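Local coordinates for protein transcriptional regulator (Enterococcus faecalis, PDB 3QFI) that is of unassigned function but belongs to the LytR-CpsA-Psr family, proteins associated with the cell envelope of Gram-positive bacteria, at residues 48-53 with 218-223; 76-81 with 240-245; 105-110 with 202-207; 247-252 with 274-279. All blocks are in the same frame, centred on the assembly; numbering follows the deposited sequence.

Contact 1: residues 48-53 with 218-223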
# COMPACT_ATOMS: atom_id res chain seq x y z
N VAL A 48 -3.94 3.48 -1.49
CA VAL A 48 -5.01 3.29 -2.48
C VAL A 48 -5.84 4.56 -2.60
O VAL A 48 -6.15 5.20 -1.59
CB VAL A 48 -5.94 2.12 -2.07
CG1 VAL A 48 -7.11 2.01 -3.05
CG2 VAL A 48 -5.17 0.82 -2.05
N THR A 49 -6.17 4.94 -3.83
CA THR A 49 -7.01 6.12 -4.04
C THR A 49 -8.33 5.68 -4.66
O THR A 49 -8.36 4.99 -5.68
CB THR A 49 -6.35 7.18 -4.97
OG1 THR A 49 -5.95 6.58 -6.21
CG2 THR A 49 -5.15 7.82 -4.29
N ILE A 50 -9.42 6.05 -4.00
CA ILE A 50 -10.75 5.70 -4.45
C ILE A 50 -11.33 6.93 -5.15
O ILE A 50 -11.57 7.96 -4.51
CB ILE A 50 -11.64 5.29 -3.25
CG1 ILE A 50 -10.86 4.32 -2.35
CG2 ILE A 50 -12.94 4.62 -3.72
CD1 ILE A 50 -10.43 3.05 -3.04
N ASN A 51 -11.50 6.84 -6.47
CA ASN A 51 -12.05 7.94 -7.25
C ASN A 51 -13.23 7.47 -8.09
O ASN A 51 -13.06 7.04 -9.22
CB ASN A 51 -11.00 8.55 -8.17
CG ASN A 51 -11.55 9.72 -8.98
OD1 ASN A 51 -12.03 10.71 -8.41
ND2 ASN A 51 -11.49 9.60 -10.30
N PRO A 52 -14.44 7.55 -7.53
CA PRO A 52 -15.64 7.13 -8.26
C PRO A 52 -15.94 8.00 -9.47
O PRO A 52 -16.58 7.55 -10.41
CB PRO A 52 -16.73 7.21 -7.19
CG PRO A 52 -16.27 8.33 -6.32
CD PRO A 52 -14.79 8.06 -6.19
N LYS A 53 -15.48 9.25 -9.46
CA LYS A 53 -15.72 10.15 -10.58
C LYS A 53 -15.07 9.63 -11.86
O LYS A 53 -15.35 10.11 -12.95
CB LYS A 53 -15.20 11.55 -10.25
CG LYS A 53 -15.78 12.14 -8.96
CD LYS A 53 -15.04 13.41 -8.54
CE LYS A 53 -15.63 14.01 -7.27
NZ LYS A 53 -14.93 15.26 -6.87
N SER A 218 -21.89 0.93 -1.14
CA SER A 218 -23.18 1.33 -1.70
C SER A 218 -23.04 2.60 -2.51
O SER A 218 -24.01 3.06 -3.12
CB SER A 218 -24.18 1.58 -0.58
OG SER A 218 -23.76 2.64 0.25
N LYS A 219 -21.85 3.17 -2.52
CA LYS A 219 -21.64 4.41 -3.23
C LYS A 219 -20.32 4.50 -3.96
O LYS A 219 -20.08 5.43 -4.73
CB LYS A 219 -21.75 5.55 -2.23
CG LYS A 219 -23.14 5.73 -1.67
CD LYS A 219 -23.13 6.51 -0.37
CE LYS A 219 -22.18 7.69 -0.45
NZ LYS A 219 -22.55 8.58 -1.59
N TYR A 220 -19.46 3.51 -3.72
CA TYR A 220 -18.14 3.46 -4.32
C TYR A 220 -17.93 2.15 -5.05
O TYR A 220 -16.81 1.82 -5.44
CB TYR A 220 -17.07 3.63 -3.24
CG TYR A 220 -16.96 5.02 -2.67
CD1 TYR A 220 -17.89 5.50 -1.74
CD2 TYR A 220 -15.93 5.87 -3.08
CE1 TYR A 220 -17.80 6.81 -1.24
CE2 TYR A 220 -15.84 7.18 -2.59
CZ TYR A 220 -16.78 7.63 -1.67
OH TYR A 220 -16.69 8.92 -1.17
N LEU A 221 -19.00 1.39 -5.23
CA LEU A 221 -18.91 0.10 -5.91
C LEU A 221 -18.31 0.29 -7.30
O LEU A 221 -17.49 -0.50 -7.76
CB LEU A 221 -20.29 -0.56 -6.00
CG LEU A 221 -21.48 0.14 -5.33
CD1 LEU A 221 -21.88 1.35 -6.15
CD2 LEU A 221 -22.68 -0.81 -5.20
N SER A 222 -18.72 1.37 -7.97
CA SER A 222 -18.24 1.66 -9.30
C SER A 222 -16.75 1.98 -9.27
O SER A 222 -16.00 1.64 -10.20
CB SER A 222 -19.00 2.85 -9.87
OG SER A 222 -18.63 4.05 -9.21
N ALA A 223 -16.33 2.64 -8.20
CA ALA A 223 -14.93 3.04 -8.02
C ALA A 223 -13.97 1.85 -8.05
O ALA A 223 -12.77 2.02 -8.27
CB ALA A 223 -14.78 3.81 -6.71

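Contact 2: residues 76-81 with 240-245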
# COMPACT_ATOMS: atom_id res chain seq x y z
N GLN A 76 16.21 12.06 7.93
CA GLN A 76 15.89 11.46 6.65
C GLN A 76 16.36 10.04 6.80
O GLN A 76 17.55 9.81 6.99
CB GLN A 76 16.66 12.10 5.50
CG GLN A 76 16.22 13.50 5.09
CD GLN A 76 16.66 14.56 6.09
OE1 GLN A 76 17.86 14.79 6.27
NE2 GLN A 76 15.69 15.20 6.74
N ASP A 77 15.43 9.09 6.71
CA ASP A 77 15.76 7.67 6.83
C ASP A 77 14.95 6.92 5.79
O ASP A 77 14.26 7.53 4.99
CB ASP A 77 15.39 7.15 8.23
CG ASP A 77 16.42 6.19 8.78
OD1 ASP A 77 16.86 5.28 8.04
OD2 ASP A 77 16.79 6.35 9.97
N LYS A 78 15.04 5.60 5.78
CA LYS A 78 14.25 4.81 4.84
C LYS A 78 12.84 4.73 5.41
O LYS A 78 12.67 4.49 6.61
CB LYS A 78 14.84 3.41 4.66
CG LYS A 78 15.21 2.70 5.94
CD LYS A 78 15.82 1.34 5.65
CE LYS A 78 16.90 1.42 4.59
NZ LYS A 78 17.48 0.09 4.28
N LEU A 79 11.85 4.97 4.55
CA LEU A 79 10.43 4.95 4.90
C LEU A 79 10.02 3.87 5.90
O LEU A 79 9.12 4.05 6.72
CB LEU A 79 9.60 4.77 3.63
CG LEU A 79 8.12 4.43 3.77
CD1 LEU A 79 7.37 5.63 4.33
CD2 LEU A 79 7.57 4.04 2.41
N ASN A 80 10.68 2.73 5.81
CA ASN A 80 10.39 1.62 6.68
C ASN A 80 10.41 2.01 8.16
O ASN A 80 9.51 1.64 8.91
CB ASN A 80 11.42 0.53 6.40
CG ASN A 80 10.98 -0.79 6.91
OD1 ASN A 80 11.80 -1.70 7.09
ND2 ASN A 80 9.67 -0.94 7.14
N HIS A 81 11.43 2.75 8.58
CA HIS A 81 11.59 3.17 9.97
C HIS A 81 10.59 4.20 10.46
O HIS A 81 10.64 4.60 11.62
CB HIS A 81 12.98 3.75 10.20
CG HIS A 81 14.09 2.80 9.89
ND1 HIS A 81 15.41 3.21 9.81
CD2 HIS A 81 14.09 1.47 9.65
CE1 HIS A 81 16.17 2.17 9.52
NE2 HIS A 81 15.39 1.10 9.42
N ASP A 240 25.75 4.71 4.77
CA ASP A 240 26.67 4.17 5.75
C ASP A 240 26.62 2.64 5.68
O ASP A 240 26.25 1.98 6.64
CB ASP A 240 26.32 4.65 7.17
CG ASP A 240 24.84 4.49 7.51
OD1 ASP A 240 24.50 4.54 8.72
OD2 ASP A 240 24.00 4.34 6.58
N ASP A 241 27.01 2.10 4.53
CA ASP A 241 27.02 0.66 4.29
C ASP A 241 25.59 0.11 4.32
O ASP A 241 25.37 -1.10 4.34
CB ASP A 241 27.88 -0.06 5.34
CG ASP A 241 29.32 0.46 5.39
OD1 ASP A 241 29.76 1.13 4.42
OD2 ASP A 241 30.02 0.19 6.40
N ILE A 242 24.61 1.02 4.31
CA ILE A 242 23.21 0.61 4.31
C ILE A 242 22.64 0.88 2.94
O ILE A 242 22.94 1.90 2.33
CB ILE A 242 22.41 1.38 5.35
CG1 ILE A 242 22.97 1.06 6.74
CG2 ILE A 242 20.93 1.02 5.24
CD1 ILE A 242 22.19 1.72 7.84
N TYR A 243 21.82 -0.04 2.45
CA TYR A 243 21.21 0.09 1.13
C TYR A 243 19.94 0.93 1.12
O TYR A 243 18.95 0.58 1.77
CB TYR A 243 20.88 -1.29 0.56
CG TYR A 243 19.93 -1.26 -0.63
CD1 TYR A 243 20.39 -1.00 -1.91
CD2 TYR A 243 18.56 -1.46 -0.45
CE1 TYR A 243 19.50 -0.93 -2.99
CE2 TYR A 243 17.67 -1.39 -1.52
CZ TYR A 243 18.15 -1.13 -2.78
OH TYR A 243 17.26 -1.06 -3.84
N TYR A 244 19.96 2.05 0.40
CA TYR A 244 18.76 2.88 0.31
C TYR A 244 18.39 2.99 -1.14
O TYR A 244 19.14 2.60 -2.01
CB TYR A 244 18.99 4.30 0.83
CG TYR A 244 19.43 4.39 2.26
CD1 TYR A 244 20.76 4.17 2.62
CD2 TYR A 244 18.52 4.72 3.26
CE1 TYR A 244 21.17 4.30 3.92
CE2 TYR A 244 18.93 4.85 4.59
CZ TYR A 244 20.26 4.64 4.90
OH TYR A 244 20.69 4.76 6.20
N GLN A 245 17.20 3.52 -1.38
CA GLN A 245 16.72 3.71 -2.74
C GLN A 245 16.34 5.18 -2.90
O GLN A 245 15.46 5.69 -2.19
CB GLN A 245 15.51 2.80 -2.99
CG GLN A 245 14.84 2.99 -4.33
CD GLN A 245 13.69 2.03 -4.53
OE1 GLN A 245 12.71 2.35 -5.20
NE2 GLN A 245 13.81 0.83 -3.95

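Contact 3: residues 105-110 with 202-207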
# COMPACT_ATOMS: atom_id res chain seq x y z
N HIS A 105 -7.62 8.08 5.47
CA HIS A 105 -7.82 6.95 6.35
C HIS A 105 -6.65 5.98 6.31
O HIS A 105 -5.87 5.95 5.35
CB HIS A 105 -9.09 6.21 5.92
CG HIS A 105 -10.33 7.03 6.02
ND1 HIS A 105 -10.87 7.41 7.23
CD2 HIS A 105 -11.17 7.51 5.07
CE1 HIS A 105 -11.98 8.09 7.02
NE2 HIS A 105 -12.19 8.16 5.72
N TYR A 106 -6.53 5.17 7.36
CA TYR A 106 -5.47 4.18 7.42
C TYR A 106 -6.02 2.89 8.00
O TYR A 106 -7.10 2.87 8.59
CB TYR A 106 -4.34 4.67 8.32
CG TYR A 106 -4.61 4.49 9.79
CD1 TYR A 106 -5.36 5.43 10.51
CD2 TYR A 106 -4.13 3.37 10.46
CE1 TYR A 106 -5.62 5.23 11.88
CE2 TYR A 106 -4.38 3.17 11.81
CZ TYR A 106 -5.12 4.09 12.52
OH TYR A 106 -5.35 3.86 13.86
N VAL A 107 -5.28 1.81 7.80
CA VAL A 107 -5.64 0.50 8.34
C VAL A 107 -4.38 -0.31 8.62
O VAL A 107 -3.49 -0.39 7.78
CB VAL A 107 -6.58 -0.29 7.37
CG1 VAL A 107 -6.04 -0.26 5.99
CG2 VAL A 107 -6.74 -1.74 7.84
N SER A 108 -4.30 -0.86 9.83
CA SER A 108 -3.18 -1.70 10.26
C SER A 108 -3.73 -3.09 10.44
O SER A 108 -4.69 -3.29 11.20
CB SER A 108 -2.62 -1.23 11.61
OG SER A 108 -1.86 -0.05 11.50
N ILE A 109 -3.12 -4.06 9.76
CA ILE A 109 -3.55 -5.45 9.84
C ILE A 109 -2.37 -6.34 10.22
O ILE A 109 -1.27 -6.19 9.68
CB ILE A 109 -4.10 -5.94 8.48
CG1 ILE A 109 -4.78 -4.77 7.75
CG2 ILE A 109 -5.06 -7.13 8.69
CD1 ILE A 109 -5.33 -5.10 6.35
N ASN A 110 -2.61 -7.26 11.15
CA ASN A 110 -1.61 -8.23 11.62
C ASN A 110 -1.58 -9.37 10.62
O ASN A 110 -2.40 -9.44 9.72
CB ASN A 110 -2.02 -8.85 12.96
CG ASN A 110 -1.78 -7.93 14.12
OD1 ASN A 110 -2.14 -8.27 15.26
ND2 ASN A 110 -1.18 -6.77 13.86
N ALA A 202 -10.17 -7.88 16.20
CA ALA A 202 -9.22 -7.99 17.30
C ALA A 202 -7.77 -7.96 16.82
O ALA A 202 -6.85 -8.08 17.63
CB ALA A 202 -9.49 -9.26 18.07
N ASN A 203 -7.57 -7.79 15.52
CA ASN A 203 -6.23 -7.76 14.95
C ASN A 203 -6.11 -6.70 13.85
O ASN A 203 -5.21 -6.76 13.00
CB ASN A 203 -5.85 -9.14 14.39
CG ASN A 203 -5.76 -10.21 15.46
OD1 ASN A 203 -6.74 -10.89 15.76
ND2 ASN A 203 -4.58 -10.35 16.05
N VAL A 204 -7.02 -5.74 13.88
CA VAL A 204 -7.03 -4.67 12.90
C VAL A 204 -7.31 -3.32 13.56
O VAL A 204 -8.19 -3.21 14.41
CB VAL A 204 -8.10 -4.91 11.81
CG1 VAL A 204 -8.22 -3.69 10.92
CG2 VAL A 204 -7.74 -6.13 10.99
N LYS A 205 -6.53 -2.31 13.18
CA LYS A 205 -6.72 -0.97 13.70
C LYS A 205 -7.09 -0.06 12.53
O LYS A 205 -6.53 -0.17 11.45
CB LYS A 205 -5.45 -0.45 14.36
CG LYS A 205 -5.07 -1.11 15.68
CD LYS A 205 -3.85 -0.39 16.27
CE LYS A 205 -3.36 -1.04 17.55
NZ LYS A 205 -3.11 -2.49 17.35
N THR A 206 -8.04 0.84 12.75
CA THR A 206 -8.47 1.75 11.70
C THR A 206 -9.31 2.89 12.27
O THR A 206 -9.96 2.73 13.30
CB THR A 206 -9.31 1.00 10.64
OG1 THR A 206 -9.69 1.90 9.59
CG2 THR A 206 -10.56 0.42 11.27
N ASP A 207 -9.28 4.03 11.60
CA ASP A 207 -10.06 5.20 12.01
C ASP A 207 -11.31 5.22 11.14
O ASP A 207 -12.03 6.21 11.09
CB ASP A 207 -9.26 6.48 11.79
CG ASP A 207 -8.77 6.62 10.35
OD1 ASP A 207 -8.91 5.64 9.58
OD2 ASP A 207 -8.23 7.70 10.01
O HOH W 1 -1.96 -4.21 14.58

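Contact 4: residues 247-252 with 274-279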
# COMPACT_ATOMS: atom_id res chain seq x y z
N LEU A 247 14.63 7.95 -4.96
CA LEU A 247 13.63 8.08 -6.01
C LEU A 247 14.00 9.11 -7.06
O LEU A 247 14.65 10.12 -6.78
CB LEU A 247 12.28 8.44 -5.39
CG LEU A 247 11.60 7.39 -4.51
CD1 LEU A 247 10.40 8.00 -3.81
CD2 LEU A 247 11.17 6.20 -5.36
N ASP A 248 13.59 8.83 -8.29
CA ASP A 248 13.84 9.78 -9.36
C ASP A 248 12.85 10.89 -9.09
O ASP A 248 11.65 10.66 -9.03
CB ASP A 248 13.59 9.15 -10.73
CG ASP A 248 13.81 10.14 -11.85
OD1 ASP A 248 13.03 11.11 -11.92
OD2 ASP A 248 14.78 9.97 -12.64
N PRO A 249 13.33 12.12 -8.93
CA PRO A 249 12.45 13.25 -8.65
C PRO A 249 11.38 13.55 -9.71
O PRO A 249 10.23 13.83 -9.37
CB PRO A 249 13.43 14.40 -8.46
CG PRO A 249 14.53 14.05 -9.42
CD PRO A 249 14.72 12.57 -9.13
N ASN A 250 11.76 13.47 -10.97
CA ASN A 250 10.86 13.78 -12.05
C ASN A 250 9.78 12.63 -12.20
O ASN A 250 8.61 12.86 -12.47
CB ASN A 250 11.70 14.33 -13.28
CG ASN A 250 11.20 13.82 -14.59
OD1 ASN A 250 10.93 12.58 -14.75
ND2 ASN A 250 11.04 14.75 -15.58
N SER A 251 10.18 11.40 -11.92
CA SER A 251 9.20 10.32 -11.96
C SER A 251 8.30 10.46 -10.72
O SER A 251 7.11 10.11 -10.77
CB SER A 251 9.87 8.94 -11.92
OG SER A 251 8.93 7.95 -11.56
N LEU A 252 8.87 11.00 -9.64
CA LEU A 252 8.16 11.23 -8.37
C LEU A 252 7.07 12.28 -8.56
O LEU A 252 5.93 12.09 -8.11
CB LEU A 252 9.12 11.74 -7.28
CG LEU A 252 8.80 11.45 -5.80
CD1 LEU A 252 9.48 12.46 -4.88
CD2 LEU A 252 7.30 11.48 -5.56
N LYS A 274 10.73 20.73 -4.78
CA LYS A 274 11.11 20.01 -3.56
C LYS A 274 11.65 18.62 -3.91
O LYS A 274 12.70 18.24 -3.42
CB LYS A 274 9.90 19.92 -2.63
CG LYS A 274 10.08 19.00 -1.45
CD LYS A 274 8.87 19.12 -0.53
CE LYS A 274 8.87 18.03 0.54
NZ LYS A 274 8.46 16.70 0.00
N ASP A 275 10.96 17.87 -4.77
CA ASP A 275 11.44 16.54 -5.15
C ASP A 275 12.86 16.56 -5.70
O ASP A 275 13.66 15.68 -5.40
CB ASP A 275 10.54 15.93 -6.21
CG ASP A 275 9.10 15.95 -5.81
OD1 ASP A 275 8.83 15.97 -4.59
OD2 ASP A 275 8.24 15.94 -6.73
N LEU A 276 13.14 17.55 -6.53
CA LEU A 276 14.44 17.71 -7.15
C LEU A 276 15.51 18.05 -6.11
O LEU A 276 16.59 17.45 -6.09
CB LEU A 276 14.36 18.80 -8.23
CG LEU A 276 15.62 19.22 -8.98
CD1 LEU A 276 16.20 18.04 -9.74
CD2 LEU A 276 15.28 20.35 -9.95
N ALA A 277 15.20 18.99 -5.21
CA ALA A 277 16.14 19.38 -4.17
C ALA A 277 16.55 18.18 -3.34
O ALA A 277 17.73 17.97 -3.07
CB ALA A 277 15.53 20.44 -3.27
N PHE A 278 15.57 17.39 -2.95
CA PHE A 278 15.83 16.20 -2.15
C PHE A 278 16.75 15.25 -2.89
O PHE A 278 17.72 14.75 -2.33
CB PHE A 278 14.53 15.47 -1.81
CG PHE A 278 14.70 14.42 -0.75
CD1 PHE A 278 14.66 14.77 0.60
CD2 PHE A 278 14.96 13.10 -1.10
CE1 PHE A 278 14.89 13.82 1.59
CE2 PHE A 278 15.19 12.14 -0.11
CZ PHE A 278 15.16 12.51 1.23
N TYR A 279 16.44 15.00 -4.16
CA TYR A 279 17.24 14.07 -4.96
C TYR A 279 18.70 14.51 -5.14
O TYR A 279 19.60 13.69 -5.10
CB TYR A 279 16.57 13.85 -6.33
CG TYR A 279 17.49 13.26 -7.39
CD1 TYR A 279 18.26 14.09 -8.20
CD2 TYR A 279 17.62 11.87 -7.56
CE1 TYR A 279 19.14 13.57 -9.15
CE2 TYR A 279 18.51 11.34 -8.52
CZ TYR A 279 19.26 12.21 -9.30
OH TYR A 279 20.18 11.74 -10.20

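Contact 1: residues 48-53 with 218-223
Pro52 and Ala223 bring their CA atoms to 4.2 Å where the chain leaves strand 44-51 and meets the loop that follows helix 210-216. The contact lies at the C-terminal end of strand 44-51, an inner strand of the mixed six-stranded sheet, and the loop leads on into one of the sheet's two outermost strands, 227-230. The contact is buried and apolar. Ile50 and Pro52 carry it from the strand side. The CG2 branch of Ile50 is anti to the backbone N (CG1 chi1 -46°), which sends the methyl across to the loop. That methyl meets Tyr220 CD2 at 3.3 Å, the two side chains crossing at about a right angle. On another flank Ile50 CG2 packs against Ala223 CB, 3.6 Å away. The proline ring lies along the CD2-CE2 side of the tyrosine: Pro52 CD is 3.9 Å from Tyr220 CE2. The ring of Tyr220 is held from beyond the two segments as well. Phe22, at the start of strand 22-28, meets it edge-to-face, and Tyr220 OH is hydrogen-bonded to Glu20 O. The carboxamide of Asn55 similarly bonds Ser222 OG through OD1. Closing the contact at its narrowest backbone point, Pro52 CB touches Ala223 CB at 3.9 Å.

Contact 2: residues 76-81 with 240-245
Lys78 reaches across to the 240-245 segment and donates a hydrogen bond from NZ to the carbonyl oxygen of Tyr243, with NZ to Tyr243 O at 2.9 Å. The ammonium approaches tilted 25° from the carbonyl plane. Two further groups flank the lysine. The CG2 methyl of Ile242 sits 3.7 Å from Lys78 NZ. The lysine chain crosses the Tyr244 ring at about a right angle, with Lys78 CE 3.9 Å from Tyr244 CD2. The lysine nitrogen is 5.1 Å from the Tyr244 ring centroid, so any cation-pi attraction is weak at most. The chain turns at chi3 (48°), which brings NZ round to the carbonyl. The same nitrogen forms a salt bridge with Asp65, so its charge has a second partner.

The contact joins two beta hairpins, 67-70 with 75-78 and 234-238 with 243-247. Strands 76-78 and 243-245 run nearly at right angles, at 101°, so they do not pair as strands; the Lys78 side chain bridges to the backbone of the other hairpin.

Behind the lysine, its CG lies 3.7 Å above the centre of one face of the His81 ring. Asp77 OD1 accepts a hydrogen bond from the backbone N-H of Lys78, 2.9 Å from N to OD1, through its anti lone pair. That oxygen also stands at the edge of the Tyr244 ring, near its plane. In the 240-245 segment, Tyr244 OH makes a weak bond to Asp240 OD2, and Tyr244 also rests on Leu67 and Ile239.

Contact 3: residues 105-110 with 202-207
Tyr106 lays one ring face over the backbone of Thr206, whose CA is 4.2 Å above the ring plane and displaced toward its rim. Asp207 comes at the same ring obliquely, its carboxylate turned 50° from it. The carboxylate also grips the backbone: Tyr106 N donates to Asp207 OD1 at 3.3 Å, on the syn side but out of the carboxylate plane. That oxygen lies at the edge of the His105 ring too. The Thr206 hydroxyl is trans to the amide nitrogen across CA-CB (chi1 -178°), which lets OG1 donate to Tyr106 O at 2.9 Å, with a C=O...donor angle of 160°. Thr206 OG1 also accepts from Leu208 N.

Val107, Ile109 and Val204 share one face of the sheet. Ile109 and Val204 lie side by side, their CG2 methyls 3.7 Å apart, and Val107 CG2 meets the other branch of Val204. Ser108 and Lys205 occupy the opposite face. They form an antiparallel hydrogen-bonded pair, Ser108 N to Lys205 O at 2.8 Å and Lys205 N to Ser108 O at 2.9 Å. Beyond them, Asn110 N bonds Asn203 O. Strand 204-206 thus adds an antiparallel edge to strand 105-109, as one of the two outermost strands of the mixed sheet within this chain.

Contact 4: residues 247-252 with 274-279
Asp248 OD1, just ahead of the proline that packs on Asp275 and Tyr279, is gripped by two backbone amides. Ser251 N donates at 2.9 Å to Asp248 OD1, and Asn250 N adds a weak, bent bond. Asp248 is thereby the N-cap of helix 249-262. Its other oxygen, OD2, is hydrogen-bonded to Tyr235.

Pro249 occupies the first turn of that helix and faces helix 269-280. Its CD lies over one face of the Tyr279 ring, 3.3 Å from Tyr279 CG, a CH-pi type of approach. With CG turned away from its own amide nitrogen (chi1 163°), the Tyr279 ring extends past the proline to Leu247, whose O lies 3.5 Å from Tyr279 CD2. On its other flank Pro249 CB rests against Asp275 O, a carbonyl already used by Tyr279 N within the helix.

One turn on, Leu252 CD1 packs against the carboxylate of Asp275, 3.6 Å from OD1. Gln256 NE2, further along helix 249-262, donates to Asp275 OD2. Between the two short segments the contacts are thus van der Waals, some of them carbon against oxygen, while the Gln256-Asp275 hydrogen bond joins the same helices one turn further on.

Contacts 1 and 3 belong to the same mixed sheet. Contact 1 lies where strand 44-51 ends, contact 3 at the edge strand 204-206, and their centres are 20 Å apart. Contacts 2 and 4 form a second group on one side of the chain's centre, 16 Å between centres. They touch directly, Gln76 CG lying 3.8 Å from Phe278 CE1, and strand 243-247 of contact 2 runs on into helix 249-262 of contact 4. Contacts 1 and 2 lie on opposite sides of the chain's centre, 34 Å between centres. Their segments alternate in sequence, and both enclose contact 3. Contact 4 closes last, near the C-terminal end.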